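Local coordinates for protein 3-oxo-tetronate kinase (Cupriavidus necator, PDB 5DMH) that phosphorylates 3-oxo-tetronate to 3-oxo-tetronate 4-phosphate with ATP, acting as a carbohydrate kinase of the four-carbon acid sugar kinase family, at residues R387-G392 with P441-E446; R305-G310 with L343-S348; R406-G411 with L431-G436. All blocks are in the same frame, centred on the assembly; numbering follows the deposited sequence. Where two conformers were deposited one is given.

Contact 1: R387-G392 with P441-E446. With ADP (adenosine-5'-diphosphate), chain C.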
loop_
_atom_site.group_PDB
_atom_site.type_symbol
_atom_site.label_atom_id
_atom_site.label_comp_id
_atom_site.label_asym_id
_atom_site.label_seq_id
_atom_site.Cartn_x
_atom_site.Cartn_y
_atom_site.Cartn_z
ATOM N N ARG A 387 -10.041 -15.588 9.335
ATOM C CA ARG A 387 -8.802 -14.788 9.474
ATOM C C ARG A 387 -7.889 -15.031 8.280
ATOM O O ARG A 387 -7.556 -16.170 7.970
ATOM C CB ARG A 387 -8.042 -15.125 10.773
ATOM C CG ARG A 387 -8.826 -14.878 12.074
ATOM C CD ARG A 387 -8.047 -15.343 13.307
ATOM N NE ARG A 387 -7.958 -16.794 13.342
ATOM C CZ ARG A 387 -6.904 -17.513 13.720
ATOM N NH1 ARG A 387 -6.983 -18.839 13.687
ATOM N NH2 ARG A 387 -5.784 -16.946 14.129
ATOM N N PHE A 388 -7.498 -13.944 7.623
ATOM C CA PHE A 388 -6.656 -13.998 6.436
ATOM C C PHE A 388 -5.464 -13.089 6.576
ATOM O O PHE A 388 -5.620 -11.859 6.703
ATOM C CB PHE A 388 -7.471 -13.548 5.218
ATOM C CG PHE A 388 -8.688 -14.373 4.950
ATOM C CD1 PHE A 388 -9.845 -14.197 5.698
ATOM C CD2 PHE A 388 -8.702 -15.301 3.914
ATOM C CE1 PHE A 388 -10.978 -14.950 5.428
ATOM C CE2 PHE A 388 -9.829 -16.042 3.655
ATOM C CZ PHE A 388 -10.956 -15.879 4.404
ATOM N N VAL A 389 -4.267 -13.680 6.523
ATOM C CA VAL A 389 -3.005 -12.938 6.442
ATOM C C VAL A 389 -2.467 -13.082 5.025
ATOM O O VAL A 389 -2.257 -14.185 4.556
ATOM C CB VAL A 389 -1.959 -13.505 7.432
ATOM C CG1 VAL A 389 -0.641 -12.759 7.305
ATOM C CG2 VAL A 389 -2.494 -13.446 8.855
ATOM N N VAL A 390 -2.301 -11.955 4.343
ATOM C CA VAL A 390 -1.900 -11.917 2.956
ATOM C C VAL A 390 -0.601 -11.130 2.817
ATOM O O VAL A 390 -0.518 -9.989 3.249
ATOM C CB VAL A 390 -2.978 -11.279 2.064
ATOM C CG1 VAL A 390 -2.604 -11.450 0.594
ATOM C CG2 VAL A 390 -4.376 -11.852 2.343
ATOM N N ALA A 391 0.393 -11.740 2.196
ATOM C CA ALA A 391 1.682 -11.111 1.978
ATOM C C ALA A 391 1.787 -10.672 0.537
ATOM O O ALA A 391 1.724 -11.514 -0.367
ATOM C CB ALA A 391 2.809 -12.081 2.325
ATOM N N GLY A 392 1.901 -9.356 0.315
ATOM C CA GLY A 392 2.040 -8.824 -1.021
ATOM C C GLY A 392 0.923 -7.845 -1.386
ATOM O O GLY A 392 -0.255 -8.075 -1.107
ATOM N N PRO A 441 10.585 -11.316 10.867
ATOM C CA PRO A 441 10.582 -12.744 10.520
ATOM C C PRO A 441 9.398 -13.538 11.030
ATOM O O PRO A 441 8.997 -14.510 10.382
ATOM C CB PRO A 441 11.859 -13.269 11.188
ATOM C CG PRO A 441 12.730 -12.078 11.314
ATOM C CD PRO A 441 11.856 -10.900 11.490
ATOM N N ASP A 442 8.857 -13.109 12.165
ATOM C CA ASP A 442 7.785 -13.829 12.830
ATOM C C ASP A 442 6.388 -13.296 12.508
ATOM O O ASP A 442 5.417 -13.646 13.180
ATOM C CB ASP A 442 8.027 -13.802 14.332
ATOM C CG ASP A 442 9.259 -14.614 14.733
ATOM O OD1 ASP A 442 9.467 -15.704 14.160
ATOM O OD2 ASP A 442 10.029 -14.156 15.591
ATOM N N PHE A 443 6.286 -12.470 11.470
ATOM C CA PHE A 443 5.070 -11.738 11.206
ATOM C C PHE A 443 3.817 -12.621 11.006
ATOM O O PHE A 443 2.758 -12.271 11.475
ATOM C CB PHE A 443 5.238 -10.840 10.000
ATOM C CG PHE A 443 3.987 -10.119 9.633
ATOM C CD1 PHE A 443 3.664 -8.925 10.237
ATOM C CD2 PHE A 443 3.105 -10.664 8.687
ATOM C CE1 PHE A 443 2.484 -8.263 9.879
ATOM C CE2 PHE A 443 1.938 -10.033 8.362
ATOM C CZ PHE A 443 1.618 -8.834 8.944
ATOM N N PHE A 444 3.943 -13.756 10.325
ATOM C CA PHE A 444 2.761 -14.536 9.995
ATOM C C PHE A 444 2.046 -14.960 11.289
ATOM O O PHE A 444 0.817 -14.841 11.408
ATOM C CB PHE A 444 3.122 -15.777 9.169
ATOM C CG PHE A 444 3.599 -15.501 7.771
ATOM C CD1 PHE A 444 3.366 -14.284 7.116
ATOM C CD2 PHE A 444 4.262 -16.491 7.080
ATOM C CE1 PHE A 444 3.796 -14.104 5.837
ATOM C CE2 PHE A 444 4.689 -16.301 5.808
ATOM C CZ PHE A 444 4.454 -15.099 5.169
ATOM N N ASP A 445 2.809 -15.462 12.260
ATOM C CA ASP A 445 2.254 -15.854 13.560
ATOM C C ASP A 445 1.765 -14.669 14.361
ATOM O O ASP A 445 0.688 -14.715 14.952
ATOM C CB ASP A 445 3.269 -16.669 14.393
ATOM C CG ASP A 445 2.689 -17.127 15.714
ATOM O OD1 ASP A 445 1.746 -17.940 15.699
ATOM O OD2 ASP A 445 3.147 -16.676 16.772
ATOM N N GLU A 446 2.568 -13.611 14.399
ATOM C CA GLU A 446 2.159 -12.385 15.068
ATOM C C GLU A 446 0.811 -11.883 14.551
ATOM O O GLU A 446 -0.080 -11.538 15.341
ATOM C CB GLU A 446 3.225 -11.304 14.902
ATOM C CG GLU A 446 4.486 -11.585 15.696
ATOM C CD GLU A 446 5.618 -10.633 15.348
ATOM O OE1 GLU A 446 5.943 -10.476 14.151
ATOM O OE2 GLU A 446 6.167 -10.022 16.271
HETATM P PB ADP C . 5.075 -7.009 -3.028
HETATM O O1B ADP C . 4.186 -6.446 -1.925
HETATM O O2B ADP C . 6.269 -7.752 -2.451
HETATM O O3B ADP C . 5.433 -5.991 -4.101
HETATM P PA ADP C . 3.041 -8.203 -4.762
HETATM O O1A ADP C . 2.078 -9.261 -4.392
HETATM O O2A ADP C . 2.615 -6.791 -4.979
HETATM O O3A ADP C . 4.255 -8.258 -3.678
HETATM O "O5'" ADP C . 3.794 -8.568 -6.131
HETATM C "C5'" ADP C . 4.464 -9.807 -6.313
HETATM C "C4'" ADP C . 4.200 -10.302 -7.731
HETATM O "O4'" ADP C . 5.122 -11.331 -8.052
HETATM C "C3'" ADP C . 2.805 -10.900 -7.871
HETATM O "O3'" ADP C . 2.249 -10.621 -9.171
HETATM C "C2'" ADP C . 3.074 -12.362 -7.709
HETATM O "O2'" ADP C . 2.022 -13.170 -8.195
HETATM C "C1'" ADP C . 4.388 -12.484 -8.443
HETATM N N9 ADP C . 5.073 -13.709 -8.045
HETATM C C8 ADP C . 5.171 -14.224 -6.795
HETATM N N7 ADP C . 5.845 -15.383 -6.807
HETATM C C5 ADP C . 6.180 -15.613 -8.098
HETATM C C6 ADP C . 6.881 -16.683 -8.807
HETATM N N6 ADP C . 7.373 -17.704 -8.076
HETATM N N1 ADP C . 7.042 -16.562 -10.139
HETATM C C2 ADP C . 6.558 -15.511 -10.834
HETATM N N3 ADP C . 5.879 -14.489 -10.264
HETATM C C4 ADP C . 5.663 -14.513 -8.914
#
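V389 and A391 lie on strand 387-391 of the nucleotide-binding domain, where they form the bed for F443 and F444 in the first turn of the C-terminal helix 443-451. The backbones stay well apart, V389 CA and F444 CA being 7.0 Å from each other, and side chains fill the gap. V389 does most of the work with one branch. CG1 is held anti to the backbone N (chi1 178°), which points it at both phenyl rings, 3.9 Å from F443 CE2 and 4.3 Å from F444 CD1; it meets both rings obliquely. A391 CB comes in at the rim of F444, close to the ring plane, 4.2 Å from F444 CE1. Within the helix turn F444 CD1 lies at the edge of the F443 ring and in its plane. W306 and Q302 of helix 297-308 also touch F444. The alternating residues F388 and V390 turn to the other face of the strand, where helix 393-403 covers them. Just past the strand, G392 is the N-cap residue of that helix, and its CA comes within 3.3 Å of ADP O1B. Its phi/psi of 121°/136° suit glycine. Farther along helix 443-451, R387 NH2 adds a polar tie to L448 O; between the two segments there is no hydrogen bond, so they meet through apolar side chains, right behind the turn that meets the phosphates.

Contact 2: R305-G310 with L343-S348; sequences RWLEQG and LIYATS. With ADP (adenosine-5'-diphosphate), chain C.
W306 and L343 both place CG opposite the backbone N (chi1 -175° and 170°), and with these settings the indole and the leucyl chain slide past each other in opposite directions. L343 CB lies over one face of the indole, 3.7 Å from the centroid of the five-membered ring and 23° off its normal, a CH-pi contact displaced toward the rim. The closest atom there is W306 NE1, 3.4 Å from L343 CB, but its N-H is spent elsewhere, on the carbonyl of P312. Farther along the same ring, L343 CD2 rests 3.7 Å from W306 CD1. One helical residue later, L307 approaches Y345 from the opposite direction, its CD1 stopping 3.9 Å from Y345 OH.

These pairs fasten the last turn of helix 297-308 to strand 343-345 in the nucleotide-binding domain, with V290 of the neighbouring strand 288-292 touching both W306 and L343. The helix ends in a Schellman motif: G310, at positive phi, is the C-prime residue, with G310 N bonded to L307 O and R311 N to W306 O.

Beyond Y345 the chain leaves the strand and enters the adenine pocket. A346 O takes two donors, the hydroxyl S348 OG at 2.7 Å and the adenine amino group ADP N6 at 3.3 Å, the latter nearly straight. Because S348 OG also meets R315 NH2, the serine ties the adenine-binding carbonyl to strand 313-315. A346 CB packs against the purine, 3.8 Å from ADP N7, while T347 OG1 is hydrogen-bonded to S294 O.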
loop_
_atom_site.group_PDB
_atom_site.type_symbol
_atom_site.label_atom_id
_atom_site.label_comp_id
_atom_site.label_asym_id
_atom_site.label_seq_id
_atom_site.Cartn_x
_atom_site.Cartn_y
_atom_site.Cartn_z
ATOM N N ARG A 305 10.721 -18.990 8.244
ATOM C CA ARG A 305 10.473 -19.092 9.676
ATOM C C ARG A 305 9.298 -20.047 9.935
ATOM O O ARG A 305 9.369 -20.919 10.791
ATOM C CB ARG A 305 10.174 -17.709 10.233
ATOM C CG ARG A 305 9.863 -17.669 11.700
ATOM C CD ARG A 305 10.941 -18.325 12.534
ATOM N NE ARG A 305 10.728 -18.061 13.950
ATOM C CZ ARG A 305 11.200 -18.806 14.947
ATOM N NH1 ARG A 305 11.935 -19.889 14.711
ATOM N NH2 ARG A 305 10.927 -18.460 16.195
ATOM N N TRP A 306 8.221 -19.864 9.183
ATOM C CA TRP A 306 7.050 -20.739 9.275
ATOM C C TRP A 306 7.456 -22.197 9.122
ATOM O O TRP A 306 7.064 -23.035 9.932
ATOM C CB TRP A 306 6.033 -20.316 8.202
ATOM C CG TRP A 306 4.720 -21.040 8.224
ATOM C CD1 TRP A 306 4.427 -22.211 7.598
ATOM C CD2 TRP A 306 3.500 -20.616 8.877
ATOM N NE1 TRP A 306 3.114 -22.550 7.821
ATOM C CE2 TRP A 306 2.518 -21.581 8.586
ATOM C CE3 TRP A 306 3.147 -19.510 9.663
ATOM C CZ2 TRP A 306 1.218 -21.496 9.083
ATOM C CZ3 TRP A 306 1.860 -19.430 10.161
ATOM C CH2 TRP A 306 0.903 -20.405 9.846
ATOM N N LEU A 307 8.278 -22.481 8.117
ATOM C CA LEU A 307 8.722 -23.832 7.831
ATOM C C LEU A 307 9.659 -24.325 8.921
ATOM O O LEU A 307 9.610 -25.502 9.302
ATOM C CB LEU A 307 9.417 -23.900 6.468
ATOM C CG LEU A 307 8.535 -23.619 5.247
ATOM C CD1 LEU A 307 9.381 -23.665 3.988
ATOM C CD2 LEU A 307 7.372 -24.595 5.154
ATOM N N GLU A 308 10.484 -23.425 9.446
ATOM C CA GLU A 308 11.452 -23.774 10.507
ATOM C C GLU A 308 10.720 -24.296 11.717
ATOM O O GLU A 308 11.184 -25.213 12.399
ATOM C CB GLU A 308 12.252 -22.548 10.942
ATOM C CG GLU A 308 13.446 -22.237 10.095
ATOM C CD GLU A 308 14.291 -21.116 10.678
ATOM O OE1 GLU A 308 13.951 -20.595 11.770
ATOM O OE2 GLU A 308 15.297 -20.754 10.034
ATOM N N GLN A 309 9.564 -23.698 11.987
ATOM C CA GLN A 309 8.763 -24.056 13.157
ATOM C C GLN A 309 7.824 -25.223 12.883
ATOM O O GLN A 309 6.957 -25.570 13.699
ATOM C CB GLN A 309 7.994 -22.813 13.619
ATOM C CG GLN A 309 8.920 -21.694 14.022
ATOM C CD GLN A 309 8.211 -20.534 14.685
ATOM O OE1 GLN A 309 7.351 -19.892 14.090
ATOM N NE2 GLN A 309 8.581 -20.253 15.929
ATOM N N GLY A 310 7.999 -25.845 11.728
ATOM C CA GLY A 310 7.279 -27.052 11.408
ATOM C C GLY A 310 5.811 -26.881 11.088
ATOM O O GLY A 310 5.048 -27.847 11.147
ATOM N N LEU A 343 -0.006 -22.231 5.449
ATOM C CA LEU A 343 0.604 -21.259 4.559
ATOM C C LEU A 343 0.558 -21.799 3.137
ATOM O O LEU A 343 1.029 -22.923 2.884
ATOM C CB LEU A 343 2.067 -21.058 4.966
ATOM C CG LEU A 343 2.916 -20.236 3.985
ATOM C CD1 LEU A 343 2.461 -18.792 3.855
ATOM C CD2 LEU A 343 4.368 -20.305 4.385
ATOM N N ILE A 344 -0.068 -21.044 2.235
ATOM C CA ILE A 344 0.003 -21.315 0.806
ATOM C C ILE A 344 0.861 -20.224 0.201
ATOM O O ILE A 344 0.552 -19.036 0.369
ATOM C CB ILE A 344 -1.393 -21.328 0.177
ATOM C CG1 ILE A 344 -2.331 -22.230 0.978
ATOM C CG2 ILE A 344 -1.338 -21.726 -1.300
ATOM C CD1 ILE A 344 -2.009 -23.733 0.940
ATOM N N TYR A 345 1.920 -20.598 -0.521
ATOM C CA TYR A 345 2.919 -19.611 -0.926
ATOM C C TYR A 345 3.524 -19.881 -2.277
ATOM O O TYR A 345 3.759 -21.018 -2.641
ATOM C CB TYR A 345 4.053 -19.489 0.119
ATOM C CG TYR A 345 5.026 -20.664 0.208
ATOM C CD1 TYR A 345 4.687 -21.802 0.912
ATOM C CD2 TYR A 345 6.262 -20.627 -0.419
ATOM C CE1 TYR A 345 5.559 -22.875 1.022
ATOM C CE2 TYR A 345 7.139 -21.697 -0.336
ATOM C CZ TYR A 345 6.776 -22.821 0.379
ATOM O OH TYR A 345 7.642 -23.875 0.489
ATOM N N ALA A 346 3.756 -18.810 -3.022
ATOM C CA ALA A 346 4.502 -18.874 -4.265
ATOM C C ALA A 346 5.883 -18.268 -4.068
ATOM O O ALA A 346 6.749 -18.373 -4.936
ATOM C CB ALA A 346 3.759 -18.138 -5.345
ATOM N N THR A 347 6.053 -17.594 -2.932
ATOM C CA THR A 347 7.316 -16.964 -2.529
ATOM C C THR A 347 8.547 -17.768 -2.902
ATOM O O THR A 347 8.677 -18.931 -2.516
ATOM C CB THR A 347 7.278 -16.698 -1.020
ATOM O OG1 THR A 347 6.028 -16.078 -0.691
ATOM C CG2 THR A 347 8.438 -15.802 -0.569
ATOM N N SER A 348 9.446 -17.143 -3.665
ATOM C CA SER A 348 10.606 -17.808 -4.270
ATOM C C SER A 348 11.810 -16.850 -4.357
ATOM O O SER A 348 11.645 -15.642 -4.247
ATOM C CB SER A 348 10.293 -18.253 -5.703
ATOM O OG SER A 348 9.204 -19.164 -5.763
HETATM P PB ADP C . 5.075 -7.009 -3.028
HETATM O O1B ADP C . 4.186 -6.446 -1.925
HETATM O O2B ADP C . 6.269 -7.752 -2.451
HETATM O O3B ADP C . 5.433 -5.991 -4.101
HETATM P PA ADP C . 3.041 -8.203 -4.762
HETATM O O1A ADP C . 2.078 -9.261 -4.392
HETATM O O2A ADP C . 2.615 -6.791 -4.979
HETATM O O3A ADP C . 4.255 -8.258 -3.678
HETATM O "O5'" ADP C . 3.794 -8.568 -6.131
HETATM C "C5'" ADP C . 4.464 -9.807 -6.313
HETATM C "C4'" ADP C . 4.200 -10.302 -7.731
HETATM O "O4'" ADP C . 5.122 -11.331 -8.052
HETATM C "C3'" ADP C . 2.805 -10.900 -7.871
HETATM O "O3'" ADP C . 2.249 -10.621 -9.171
HETATM C "C2'" ADP C . 3.074 -12.362 -7.709
HETATM O "O2'" ADP C . 2.022 -13.170 -8.195
HETATM C "C1'" ADP C . 4.388 -12.484 -8.443
HETATM N N9 ADP C . 5.073 -13.709 -8.045
HETATM C C8 ADP C . 5.171 -14.224 -6.795
HETATM N N7 ADP C . 5.845 -15.383 -6.807
HETATM C C5 ADP C . 6.180 -15.613 -8.098
HETATM C C6 ADP C . 6.881 -16.683 -8.807
HETATM N N6 ADP C . 7.373 -17.704 -8.076
HETATM N N1 ADP C . 7.042 -16.562 -10.139
HETATM C C2 ADP C . 6.558 -15.511 -10.834
HETATM N N3 ADP C . 5.879 -14.489 -10.264
HETATM C C4 ADP C . 5.663 -14.513 -8.914
#

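Contact 3: R406-G411 with L431-G436. With ADP (adenosine-5'-diphosphate), chain C.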
loop_
_atom_site.group_PDB
_atom_site.type_symbol
_atom_site.label_atom_id
_atom_site.label_comp_id
_atom_site.label_asym_id
_atom_site.label_seq_id
_atom_site.Cartn_x
_atom_site.Cartn_y
_atom_site.Cartn_z
ATOM N N ARG A 406 -16.090 -5.061 0.865
ATOM C CA ARG A 406 -16.454 -3.719 0.416
ATOM C C ARG A 406 -15.723 -2.595 1.162
ATOM O O ARG A 406 -15.513 -1.511 0.609
ATOM C CB ARG A 406 -17.976 -3.522 0.509
ATOM C CG ARG A 406 -18.748 -4.370 -0.505
ATOM C CD ARG A 406 -20.247 -4.417 -0.206
ATOM N NE ARG A 406 -20.920 -5.425 -1.028
ATOM C CZ ARG A 406 -22.224 -5.685 -0.996
ATOM N NH1 ARG A 406 -23.030 -5.011 -0.182
ATOM N NH2 ARG A 406 -22.727 -6.626 -1.783
ATOM N N ALA A 407 -15.345 -2.851 2.410
ATOM C CA ALA A 407 -14.722 -1.816 3.233
ATOM C C ALA A 407 -14.090 -2.474 4.445
ATOM O O ALA A 407 -14.444 -3.596 4.792
ATOM C CB ALA A 407 -15.747 -0.775 3.650
ATOM N N LEU A 408 -13.138 -1.781 5.059
ATOM C CA LEU A 408 -12.394 -2.288 6.202
ATOM C C LEU A 408 -12.365 -1.223 7.298
ATOM O O LEU A 408 -12.255 -0.010 7.021
ATOM C CB LEU A 408 -10.961 -2.641 5.813
ATOM C CG LEU A 408 -10.779 -3.825 4.867
ATOM C CD1 LEU A 408 -9.340 -3.980 4.438
ATOM C CD2 LEU A 408 -11.299 -5.077 5.530
ATOM N N ARG A 409 -12.464 -1.708 8.536
ATOM C CA ARG A 409 -12.214 -0.916 9.731
ATOM C C ARG A 409 -10.779 -1.189 10.189
ATOM O O ARG A 409 -10.337 -2.324 10.195
ATOM C CB ARG A 409 -13.189 -1.309 10.851
ATOM C CG ARG A 409 -12.946 -0.510 12.111
ATOM C CD ARG A 409 -14.229 -0.224 12.852
ATOM N NE ARG A 409 -14.676 -1.374 13.622
ATOM C CZ ARG A 409 -14.580 -1.488 14.948
ATOM N NH1 ARG A 409 -14.040 -0.525 15.684
ATOM N NH2 ARG A 409 -15.034 -2.582 15.548
ATOM N N ILE A 410 -10.066 -0.143 10.583
ATOM C CA ILE A 410 -8.654 -0.253 10.932
ATOM C C ILE A 410 -8.458 -0.490 12.425
ATOM O O ILE A 410 -8.932 0.281 13.252
ATOM C CB ILE A 410 -7.913 1.038 10.494
ATOM C CG1 ILE A 410 -8.308 1.411 9.052
ATOM C CG2 ILE A 410 -6.415 0.884 10.617
ATOM C CD1 ILE A 410 -8.029 0.318 7.996
ATOM N N GLY A 411 -7.785 -1.576 12.769
ATOM C CA GLY A 411 -7.502 -1.881 14.157
ATOM C C GLY A 411 -6.073 -1.492 14.490
ATOM O O GLY A 411 -5.531 -0.536 13.917
ATOM N N LEU A 431 -8.528 -9.304 8.567
ATOM C CA LEU A 431 -7.502 -9.318 7.544
ATOM C C LEU A 431 -6.249 -8.583 7.976
ATOM O O LEU A 431 -6.330 -7.524 8.603
ATOM C CB LEU A 431 -8.001 -8.578 6.305
ATOM C CG LEU A 431 -9.287 -9.065 5.630
ATOM C CD1 LEU A 431 -9.609 -8.112 4.506
ATOM C CD2 LEU A 431 -9.071 -10.409 5.079
ATOM N N ALA A 432 -5.098 -9.108 7.579
ATOM C CA ALA A 432 -3.838 -8.384 7.713
ATOM C C ALA A 432 -3.225 -8.410 6.332
ATOM O O ALA A 432 -2.940 -9.480 5.788
ATOM C CB ALA A 432 -2.910 -9.051 8.745
ATOM N N LEU A 433 -3.108 -7.234 5.732
ATOM C CA LEU A 433 -2.641 -7.085 4.374
ATOM C C LEU A 433 -1.235 -6.498 4.442
ATOM O O LEU A 433 -1.057 -5.290 4.623
ATOM C CB LEU A 433 -3.571 -6.152 3.592
ATOM C CG LEU A 433 -5.038 -6.595 3.592
ATOM C CD1 LEU A 433 -5.911 -5.688 2.731
ATOM C CD2 LEU A 433 -5.196 -8.063 3.176
ATOM N N LYS A 434 -0.256 -7.372 4.290
ATOM C CA LYS A 434 1.154 -7.044 4.519
ATOM C C LYS A 434 1.891 -6.684 3.236
ATOM O O LYS A 434 2.157 -7.521 2.388
ATOM C CB LYS A 434 1.846 -8.239 5.177
ATOM C CG LYS A 434 3.301 -8.019 5.592
ATOM C CD LYS A 434 4.042 -9.354 5.579
ATOM C CE LYS A 434 4.636 -9.614 4.210
ATOM N NZ LYS A 434 6.079 -9.354 4.176
ATOM N N SER A 435 2.229 -5.411 3.076
ATOM C CA SER A 435 3.146 -5.042 2.010
ATOM C C SER A 435 4.364 -5.952 2.024
ATOM O O SER A 435 4.890 -6.306 3.084
ATOM C CB SER A 435 3.570 -3.588 2.165
ATOM O OG SER A 435 4.167 -3.131 0.964
ATOM N N GLY A 436 4.819 -6.341 0.842
ATOM C CA GLY A 436 5.839 -7.353 0.730
ATOM C C GLY A 436 7.086 -7.128 1.567
ATOM O O GLY A 436 7.629 -8.071 2.157
HETATM P PB ADP C . 5.075 -7.009 -3.028
HETATM O O1B ADP C . 4.186 -6.446 -1.925
HETATM O O2B ADP C . 6.269 -7.752 -2.451
HETATM O O3B ADP C . 5.433 -5.991 -4.101
HETATM P PA ADP C . 3.041 -8.203 -4.762
HETATM O O1A ADP C . 2.078 -9.261 -4.392
HETATM O O2A ADP C . 2.615 -6.791 -4.979
HETATM O O3A ADP C . 4.255 -8.258 -3.678
HETATM O "O5'" ADP C . 3.794 -8.568 -6.131
HETATM C "C5'" ADP C . 4.464 -9.807 -6.313
HETATM C "C4'" ADP C . 4.200 -10.302 -7.731
HETATM O "O4'" ADP C . 5.122 -11.331 -8.052
HETATM C "C3'" ADP C . 2.805 -10.900 -7.871
HETATM O "O3'" ADP C . 2.249 -10.621 -9.171
HETATM C "C2'" ADP C . 3.074 -12.362 -7.709
HETATM O "O2'" ADP C . 2.022 -13.170 -8.195
HETATM C "C1'" ADP C . 4.388 -12.484 -8.443
HETATM N N9 ADP C . 5.073 -13.709 -8.045
HETATM C C8 ADP C . 5.171 -14.224 -6.795
HETATM N N7 ADP C . 5.845 -15.383 -6.807
HETATM C C5 ADP C . 6.180 -15.613 -8.098
HETATM C C6 ADP C . 6.881 -16.683 -8.807
HETATM N N6 ADP C . 7.373 -17.704 -8.076
HETATM N N1 ADP C . 7.042 -16.562 -10.139
HETATM C C2 ADP C . 6.558 -15.511 -10.834
HETATM N N3 ADP C . 5.879 -14.489 -10.264
HETATM C C4 ADP C . 5.663 -14.513 -8.914
#
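The CA atoms of L408 and L431 are 8.7 Å apart, because strands 407-415 and 430-434 are not neighbours: strand 418-423 runs between them in the antiparallel part of the nucleotide-binding domain, and the leucines meet past it. L408 touches T421 and T423 of that middle strand on its way across. With CG anti to the carbonyl carbon (chi1 -68°), L408 brings its branch point over toward L431 and L433. CD2 packs 3.6 Å from L431 CD1, the two side chains crossing at about a right angle, while L408 CD1 touches L431 CD1 as well and meets L433 CD1 tip to tip at 4.2 Å. The patch the three leucines form is buried and wholly apolar. On the far side L431 leans on F388 and L433 on V390 of strand 387-391, while T42 and T45 of helix 41-53 also touch L433.

Past the leucines, strand 430-434 runs into the phosphate site. K434 reaches forward alongside the turn that follows, its NZ 2.9 Å from G436 O and standing above the carbonyl plane, and NZ is bonded as well to Q302 OE1, T299 OG1 and F438 O. With this many partners the ammonium group probably braces the turn after the strand. That turn presents a backbone amide to the nucleotide: G436 N donates to ADP O1B at 2.8 Å, with a bent N-H...O angle of 137°.

In the fold
From the N terminus, contact 2 comes first: it closes a loop of 32 residues, holding strand 313-315 and two helices, and is complete before contact 1 opens at 387-392. Contact 3 then opens and closes between the two halves of contact 1, whose second half, 441-446, comes near the C terminus. Contacts 1 and 3 join along adjacent strands through probable backbone hydrogen bonds, V390 O to K434 N and K434 O to G392 N. Contacts 1 and 2 meet at the salt bridge between D442 and R305, with F444 against W306. Contacts 2 and 3 do not touch, yet both reach ADP, from its adenine and phosphate ends.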